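Local coordinates for protein dihydroorotase (Campylobacter jejuni subsp. jejuni, PDB 3PNU) that probably catalyses the reversible cyclisation of carbamoyl aspartate to dihydroorotate in pyrimidine biosynthesis, as a zinc-dependent homodimeric TIM-barrel hydrolase, at residues Cys68-Leu73 against Lys109-Gly114; Lys103-Ala108 against Lys139-Ala144. All coordinates share one frame; numbering follows the deposited sequence.

Contact 1 (Cys68-Leu73 against Lys109-Gly114); sequences CNLEDL and KDEIFG
Leu70 and Glu111 meet through hydrocarbon alone, although one of them carries a carboxylate: CD2 of Leu70 lies 4.0 Å from CB of Glu111 and 4.2 Å from its CG. The two side chains cross at about a right angle. In Leu70 the first torsion, chi1 -65°, sets CG beside the backbone N and anti to the carbonyl carbon, and CD2 is the branch that reaches Glu111. On the other side CB and CG make the contact, and a bend at chi2, -58°, turns the Glu111 chain beyond CG. No hydrogen bond joins the segments, and the area buried is small, 136 Å² over both sides.

Deeper in, the buried side chains of Leu73 and Ile112 face each other through Leu73 CD2 and Ile112 CG2, again roughly perpendicular; their modelled separation is too short to be trusted. Met93 of strand 90-93 and Leu95 also touch Leu73, joining the contact to the strand region of the barrel.

The helix that presents both leucines is capped by Asn69, whose OD1 accepts from Asp72 N at 2.9 Å with an N-H...O angle of 169°. A second, weak bond runs from Asn69 ND2 to Asp72 OD2 (2.7 Å). The arrangement is that of an N-capped helix start on the outside of a TIM barrel, packed against the loop that follows helix 102-108.

Contact 2 (Lys103-Ala108 against Lys139-Ala144); sequences KFLYSA and KPTLEA
In Leu105 a chi1 of -70° swings CG to the side of the backbone N, and an extended second torsion, chi2 172°, then carries CD1 across to helix 135-147. This is helix-to-helix packing on the outer layer of the TIM barrel, with a single leucine methyl as the main bridge. The closest CA pair is that of Leu105 and Ala144, 7.1 Å apart, and Ala144 offers only its CB there. Leu105 CD1 lies 3.3 Å from Ala144 CB, which is short for two methyl carbons, and the exact value is doubtful.

The same CD1 also lies beside the preceding turn of helix 135-147, 4.2 Å from Thr141 CG2. Leu105, Thr141 and Ala144 are all buried, and no hydrogen bond crosses between the segments; the 110 Å² buried in total comes from van der Waals packing centred on Leu105. Outside the two segments, Ile115 and Leu148 also touch Leu105. The hydroxyl of Thr141 is engaged separately, with OG1 hydrogen-bonded to Tyr100 O in the loop before helix 102-108.

Within segment 103-108, Ser107 OG donates to Phe104 O over 2.8 Å, tilted 32° from the carbonyl plane, one turn back along the helix. Across the interface, Leu105 CD1 also touches the backbone of helix 135-147, lying 3.6 Å from Thr141 O in a van der Waals contact.

In the fold
Contacts 1 and 2 have centres about 12 Å apart and lie on the same side of the chain's centre. Their segments alternate in sequence: 68-73, 103-108, 109-114, then 139-144. Residues 103-108 and 109-114 are consecutive, so helix 102-108 and the loop leaving it serve both contacts. The join is also physical, since Leu70 CD2 packs 3.5 Å from Ala108 CB and Leu70 CD1 lies 3.7 Å from Ser107 OG. Together they join three successive helices on the outside of the barrel, helices 70-84, 102-108 and 135-147. Contact 2 is away from the annotated sites, whereas Leu73 of contact 1 has its side chain about 11 Å from those of the predicted substrate-binding residues Leu37 and Asn62.

Contact 1 (Cys68-Leu73 against Lys109-Gly114)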
ATOM      1  N   CYS A  68       6.447  -5.933  31.173  1.00 60.62           N
ATOM      2  CA  CYS A  68       7.854  -5.693  31.516  1.00 60.34           C
ATOM      3  C   CYS A  68       8.252  -6.179  32.917  1.00 60.69           C
ATOM      4  O   CYS A  68       9.313  -5.801  33.422  1.00 62.29           O
ATOM      5  CB  CYS A  68       8.203  -4.205  31.349  1.00 60.75           C
ATOM      6  SG  CYS A  68       8.149  -3.586  29.616  1.00 62.78           S
ATOM      7  N   ASN A  69       7.416  -7.007  33.547  1.00 60.49           N
ATOM      8  CA  ASN A  69       7.751  -7.585  34.861  1.00 59.84           C
ATOM      9  C   ASN A  69       7.020  -8.908  35.071  1.00 59.11           C
ATOM     10  O   ASN A  69       5.968  -9.143  34.477  1.00 58.52           O
ATOM     11  CB  ASN A  69       7.509  -6.591  36.011  1.00 60.01           C
ATOM     12  CG  ASN A  69       6.045  -6.268  36.216  1.00 59.86           C
ATOM     13  OD1 ASN A  69       5.214  -7.161  36.410  1.00 62.14           O
ATOM     14  ND2 ASN A  69       5.722  -4.981  36.202  1.00 55.60           N
ATOM     15  N   LEU A  70       7.588  -9.767  35.916  1.00 59.76           N
ATOM     16  CA  LEU A  70       7.040 -11.118  36.160  1.00 59.85           C
ATOM     17  C   LEU A  70       5.625 -11.161  36.701  1.00 60.49           C
ATOM     18  O   LEU A  70       4.822 -12.014  36.295  1.00 59.93           O
ATOM     19  CB  LEU A  70       7.963 -11.890  37.091  1.00 59.70           C
ATOM     20  CG  LEU A  70       9.349 -12.183  36.508  1.00 60.30           C
ATOM     21  CD1 LEU A  70      10.306 -12.740  37.564  1.00 59.48           C
ATOM     22  CD2 LEU A  70       9.229 -13.127  35.318  1.00 58.25           C
ATOM     23  N   GLU A  71       5.314 -10.235  37.606  1.00 61.40           N
ATOM     24  CA  GLU A  71       3.988 -10.178  38.227  1.00 62.02           C
ATOM     25  C   GLU A  71       2.896 -10.052  37.186  1.00 60.05           C
ATOM     26  O   GLU A  71       1.926 -10.811  37.180  1.00 58.26           O
ATOM     27  CB  GLU A  71       3.888  -9.002  39.223  1.00 63.33           C
ATOM     28  CG  GLU A  71       4.758  -9.131  40.492  1.00 66.53           C
ATOM     29  CD  GLU A  71       6.260  -9.068  40.219  1.00 71.61           C
ATOM     30  OE1 GLU A  71       7.023  -9.644  41.028  1.00 74.58           O
ATOM     31  OE2 GLU A  71       6.676  -8.463  39.200  1.00 70.67           O
ATOM     32  N   ASP A  72       3.066  -9.080  36.302  1.00 59.61           N
ATOM     33  CA  ASP A  72       2.081  -8.818  35.264  1.00 59.11           C
ATOM     34  C   ASP A  72       2.028  -9.962  34.250  1.00 57.32           C
ATOM     35  O   ASP A  72       0.956 -10.292  33.739  1.00 55.71           O
ATOM     36  CB  ASP A  72       2.389  -7.478  34.605  1.00 59.98           C
ATOM     37  CG  ASP A  72       2.412  -6.331  35.612  1.00 63.02           C
ATOM     38  OD1 ASP A  72       1.672  -6.405  36.621  1.00 66.74           O
ATOM     39  OD2 ASP A  72       3.166  -5.354  35.402  1.00 63.21           O
ATOM     40  N   LEU A  73       3.186 -10.575  33.987  1.00 56.88           N
ATOM     41  CA  LEU A  73       3.281 -11.706  33.049  1.00 56.24           C
ATOM     42  C   LEU A  73       2.486 -12.881  33.615  1.00 56.14           C
ATOM     43  O   LEU A  73       1.673 -13.477  32.912  1.00 54.21           O
ATOM     44  CB  LEU A  73       4.750 -12.089  32.816  1.00 56.47           C
ATOM     45  CG  LEU A  73       5.112 -13.154  31.774  1.00 55.85           C
ATOM     46  CD1 LEU A  73       4.824 -12.672  30.363  1.00 57.34           C
ATOM     47  CD2 LEU A  73       6.575 -13.508  31.884  1.00 57.95           C
ATOM     48  N   LYS A 109      14.070 -16.595  33.689  1.00 54.41           N
ATOM     49  CA  LYS A 109      14.393 -17.618  32.676  1.00 55.54           C
ATOM     50  C   LYS A 109      13.464 -18.832  32.573  1.00 55.69           C
ATOM     51  O   LYS A 109      13.277 -19.379  31.479  1.00 56.08           O
ATOM     52  CB  LYS A 109      15.831 -18.114  32.862  1.00 55.52           C
ATOM     53  CG  LYS A 109      16.065 -18.906  34.120  1.00 59.55           C
ATOM     54  CD  LYS A 109      17.543 -19.257  34.290  1.00 64.48           C
ATOM     55  CE  LYS A 109      17.791 -20.100  35.544  1.00 66.29           C
ATOM     56  NZ  LYS A 109      17.018 -21.385  35.479  1.00 69.62           N
ATOM     57  N   ASP A 110      12.902 -19.258  33.699  1.00 55.48           N
ATOM     58  CA  ASP A 110      12.020 -20.414  33.720  1.00 55.53           C
ATOM     59  C   ASP A 110      10.579 -20.015  33.594  1.00 54.70           C
ATOM     60  O   ASP A 110       9.734 -20.863  33.386  1.00 55.93           O
ATOM     61  CB  ASP A 110      12.250 -21.223  34.988  1.00 56.24           C
ATOM     62  CG  ASP A 110      13.674 -21.755  35.076  1.00 57.84           C
ATOM     63  OD1 ASP A 110      14.171 -22.285  34.059  1.00 58.90           O
ATOM     64  OD2 ASP A 110      14.293 -21.647  36.155  1.00 58.00           O
ATOM     65  N   GLU A 111      10.290 -18.722  33.717  1.00 53.96           N
ATOM     66  CA  GLU A 111       8.918 -18.217  33.546  1.00 52.95           C
ATOM     67  C   GLU A 111       8.636 -17.785  32.106  1.00 51.73           C
ATOM     68  O   GLU A 111       7.479 -17.757  31.675  1.00 52.41           O
ATOM     69  CB  GLU A 111       8.674 -16.993  34.436  1.00 53.94           C
ATOM     70  CG  GLU A 111       8.856 -17.241  35.909  1.00 57.50           C
ATOM     71  CD  GLU A 111       7.947 -18.333  36.427  1.00 61.99           C
ATOM     72  OE1 GLU A 111       6.811 -18.494  35.905  1.00 62.16           O
ATOM     73  OE2 GLU A 111       8.382 -19.027  37.361  1.00 67.32           O
ATOM     74  N   ILE A 112       9.681 -17.438  31.357  1.00 49.90           N
ATOM     75  CA  ILE A 112       9.484 -16.942  29.999  1.00 48.34           C
ATOM     76  C   ILE A 112      10.177 -17.752  28.935  1.00 46.90           C
ATOM     77  O   ILE A 112      11.245 -18.332  29.163  1.00 45.99           O
ATOM     78  CB  ILE A 112       9.994 -15.488  29.847  1.00 48.23           C
ATOM     79  CG1 ILE A 112      11.535 -15.440  29.917  1.00 47.84           C
ATOM     80  CG2 ILE A 112       9.357 -14.600  30.886  1.00 47.19           C
ATOM     81  CD1 ILE A 112      12.126 -14.024  29.838  1.00 44.23           C
ATOM     82  N   PHE A 113       9.550 -17.756  27.763  1.00 44.90           N
ATOM     83  CA  PHE A 113      10.076 -18.415  26.600  1.00 44.01           C
ATOM     84  C   PHE A 113      11.113 -17.540  25.901  1.00 43.65           C
ATOM     85  O   PHE A 113      12.129 -18.029  25.448  1.00 44.93           O
ATOM     86  CB  PHE A 113       8.973 -18.721  25.610  1.00 42.72           C
ATOM     87  CG  PHE A 113       9.477 -19.410  24.404  1.00 44.09           C
ATOM     88  CD1 PHE A 113       9.683 -20.765  24.418  1.00 46.37           C
ATOM     89  CD2 PHE A 113       9.804 -18.698  23.265  1.00 47.78           C
ATOM     90  CE1 PHE A 113      10.172 -21.407  23.311  1.00 48.14           C
ATOM     91  CE2 PHE A 113      10.289 -19.332  22.152  1.00 47.82           C
ATOM     92  CZ  PHE A 113      10.478 -20.682  22.169  1.00 47.47           C
ATOM     93  N   GLY A 114      10.828 -16.248  25.788  1.00 44.42           N
ATOM     94  CA  GLY A 114      11.748 -15.295  25.150  1.00 44.49           C
ATOM     95  C   GLY A 114      11.419 -13.842  25.463  1.00 44.02           C
ATOM     96  O   GLY A 114      10.443 -13.541  26.159  1.00 44.27           O
TER

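Contact 2 (Lys103-Ala108 against Lys139-Ala144)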
ATOM      1  N   LYS A 103      20.500 -10.093  37.102  1.00 64.60           N
ATOM      2  CA  LYS A 103      19.708 -10.520  38.252  1.00 64.60           C
ATOM      3  C   LYS A 103      18.242 -10.708  37.875  1.00 62.90           C
ATOM      4  O   LYS A 103      17.633 -11.719  38.214  1.00 63.49           O
ATOM      5  CB  LYS A 103      19.857  -9.538  39.428  1.00 65.72           C
ATOM      6  CG  LYS A 103      19.074  -9.953  40.672  1.00 68.94           C
ATOM      7  CD  LYS A 103      19.444  -9.167  41.940  1.00 72.12           C
ATOM      8  CE  LYS A 103      18.787  -9.826  43.166  1.00 74.19           C
ATOM      9  NZ  LYS A 103      19.188  -9.215  44.468  1.00 75.99           N
ATOM     10  N   PHE A 104      17.666  -9.753  37.166  1.00 61.75           N
ATOM     11  CA  PHE A 104      16.262  -9.887  36.787  1.00 61.35           C
ATOM     12  C   PHE A 104      16.026 -11.035  35.807  1.00 61.04           C
ATOM     13  O   PHE A 104      15.012 -11.746  35.893  1.00 60.34           O
ATOM     14  CB  PHE A 104      15.723  -8.599  36.180  1.00 61.15           C
ATOM     15  CG  PHE A 104      14.337  -8.745  35.620  1.00 62.07           C
ATOM     16  CD1 PHE A 104      13.228  -8.496  36.403  1.00 62.73           C
ATOM     17  CD2 PHE A 104      14.146  -9.164  34.310  1.00 61.68           C
ATOM     18  CE1 PHE A 104      11.949  -8.639  35.889  1.00 62.66           C
ATOM     19  CE2 PHE A 104      12.874  -9.308  33.794  1.00 60.73           C
ATOM     20  CZ  PHE A 104      11.773  -9.044  34.588  1.00 61.77           C
ATOM     21  N   LEU A 105      16.954 -11.197  34.867  1.00 60.44           N
ATOM     22  CA  LEU A 105      16.844 -12.244  33.859  1.00 59.28           C
ATOM     23  C   LEU A 105      16.943 -13.626  34.485  1.00 59.59           C
ATOM     24  O   LEU A 105      16.210 -14.530  34.087  1.00 58.24           O
ATOM     25  CB  LEU A 105      17.906 -12.072  32.766  1.00 58.78           C
ATOM     26  CG  LEU A 105      17.725 -10.866  31.832  1.00 56.91           C
ATOM     27  CD1 LEU A 105      18.935 -10.692  30.912  1.00 54.43           C
ATOM     28  CD2 LEU A 105      16.459 -11.004  31.027  1.00 54.11           C
ATOM     29  N   TYR A 106      17.836 -13.791  35.462  1.00 60.27           N
ATOM     30  CA  TYR A 106      17.989 -15.086  36.127  1.00 61.36           C
ATOM     31  C   TYR A 106      16.705 -15.543  36.828  1.00 59.72           C
ATOM     32  O   TYR A 106      16.413 -16.728  36.869  1.00 59.71           O
ATOM     33  CB  TYR A 106      19.148 -15.078  37.134  1.00 62.92           C
ATOM     34  CG  TYR A 106      19.250 -16.393  37.904  1.00 68.14           C
ATOM     35  CD1 TYR A 106      19.970 -17.470  37.391  1.00 71.84           C
ATOM     36  CD2 TYR A 106      18.604 -16.559  39.132  1.00 72.34           C
ATOM     37  CE1 TYR A 106      20.051 -18.671  38.083  1.00 75.09           C
ATOM     38  CE2 TYR A 106      18.681 -17.753  39.827  1.00 73.66           C
ATOM     39  CZ  TYR A 106      19.406 -18.803  39.302  1.00 75.85           C
ATOM     40  OH  TYR A 106      19.484 -19.995  39.994  1.00 79.78           O
ATOM     41  N   SER A 107      15.942 -14.605  37.369  1.00 58.75           N
ATOM     42  CA  SER A 107      14.705 -14.952  38.045  1.00 58.55           C
ATOM     43  C   SER A 107      13.569 -15.226  37.070  1.00 58.24           C
ATOM     44  O   SER A 107      12.572 -15.840  37.444  1.00 59.94           O
ATOM     45  CB  SER A 107      14.283 -13.829  38.990  1.00 58.48           C
ATOM     46  OG  SER A 107      13.908 -12.669  38.272  1.00 60.70           O
ATOM     47  N   ALA A 108      13.709 -14.782  35.822  1.00 57.19           N
ATOM     48  CA  ALA A 108      12.647 -14.948  34.821  1.00 55.71           C
ATOM     49  C   ALA A 108      12.849 -16.081  33.807  1.00 54.92           C
ATOM     50  O   ALA A 108      11.894 -16.492  33.157  1.00 54.17           O
ATOM     51  CB  ALA A 108      12.458 -13.632  34.075  1.00 55.90           C
ATOM     52  N   LYS A 139      24.645  -4.400  25.519  1.00 49.71           N
ATOM     53  CA  LYS A 139      25.515  -5.511  25.914  1.00 51.76           C
ATOM     54  C   LYS A 139      25.184  -6.286  27.195  1.00 52.28           C
ATOM     55  O   LYS A 139      25.059  -7.512  27.161  1.00 53.09           O
ATOM     56  CB  LYS A 139      26.997  -5.091  25.911  1.00 52.24           C
ATOM     57  CG  LYS A 139      27.945  -6.219  26.326  1.00 55.05           C
ATOM     58  CD  LYS A 139      29.401  -5.965  25.934  1.00 59.15           C
ATOM     59  CE  LYS A 139      29.620  -6.135  24.429  1.00 59.85           C
ATOM     60  NZ  LYS A 139      31.043  -5.909  24.023  1.00 60.64           N
ATOM     61  N   PRO A 140      25.033  -5.593  28.328  1.00 52.70           N
ATOM     62  CA  PRO A 140      24.762  -6.372  29.551  1.00 52.19           C
ATOM     63  C   PRO A 140      23.573  -7.327  29.420  1.00 50.43           C
ATOM     64  O   PRO A 140      23.673  -8.500  29.779  1.00 49.61           O
ATOM     65  CB  PRO A 140      24.485  -5.287  30.603  1.00 52.12           C
ATOM     66  CG  PRO A 140      25.191  -4.067  30.080  1.00 52.49           C
ATOM     67  CD  PRO A 140      25.040  -4.145  28.585  1.00 51.93           C
ATOM     68  N   THR A 141      22.466  -6.813  28.902  1.00 49.13           N
ATOM     69  CA  THR A 141      21.255  -7.596  28.728  1.00 46.95           C
ATOM     70  C   THR A 141      21.406  -8.759  27.749  1.00 47.86           C
ATOM     71  O   THR A 141      21.041  -9.891  28.071  1.00 48.70           O
ATOM     72  CB  THR A 141      20.148  -6.715  28.225  1.00 47.33           C
ATOM     73  OG1 THR A 141      20.045  -5.573  29.080  1.00 42.72           O
ATOM     74  CG2 THR A 141      18.808  -7.486  28.169  1.00 45.23           C
ATOM     75  N   LEU A 142      21.949  -8.499  26.560  1.00 46.44           N
ATOM     76  CA  LEU A 142      22.085  -9.566  25.562  1.00 46.05           C
ATOM     77  C   LEU A 142      23.080 -10.651  25.974  1.00 46.44           C
ATOM     78  O   LEU A 142      22.942 -11.823  25.564  1.00 45.18           O
ATOM     79  CB  LEU A 142      22.427  -8.996  24.179  1.00 45.58           C
ATOM     80  CG  LEU A 142      21.379  -8.040  23.588  1.00 44.78           C
ATOM     81  CD1 LEU A 142      21.797  -7.620  22.194  1.00 43.07           C
ATOM     82  CD2 LEU A 142      20.017  -8.661  23.557  1.00 34.52           C
ATOM     83  N   GLU A 143      24.078 -10.276  26.777  1.00 46.08           N
ATOM     84  CA  GLU A 143      25.051 -11.250  27.267  1.00 47.05           C
ATOM     85  C   GLU A 143      24.435 -12.150  28.321  1.00 44.94           C
ATOM     86  O   GLU A 143      24.696 -13.339  28.336  1.00 45.70           O
ATOM     87  CB  GLU A 143      26.319 -10.582  27.789  1.00 48.09           C
ATOM     88  CG  GLU A 143      27.217 -10.085  26.666  1.00 54.61           C
ATOM     89  CD  GLU A 143      28.565  -9.552  27.159  1.00 64.11           C
ATOM     90  OE1 GLU A 143      28.703  -9.258  28.381  1.00 67.04           O
ATOM     91  OE2 GLU A 143      29.487  -9.422  26.314  1.00 67.14           O
ATOM     92  N   ALA A 144      23.626 -11.581  29.200  1.00 44.40           N
ATOM     93  CA  ALA A 144      22.937 -12.365  30.216  1.00 44.53           C
ATOM     94  C   ALA A 144      21.985 -13.316  29.487  1.00 45.71           C
ATOM     95  O   ALA A 144      21.927 -14.516  29.806  1.00 45.95           O
ATOM     96  CB  ALA A 144      22.176 -11.475  31.166  1.00 43.69           C
TER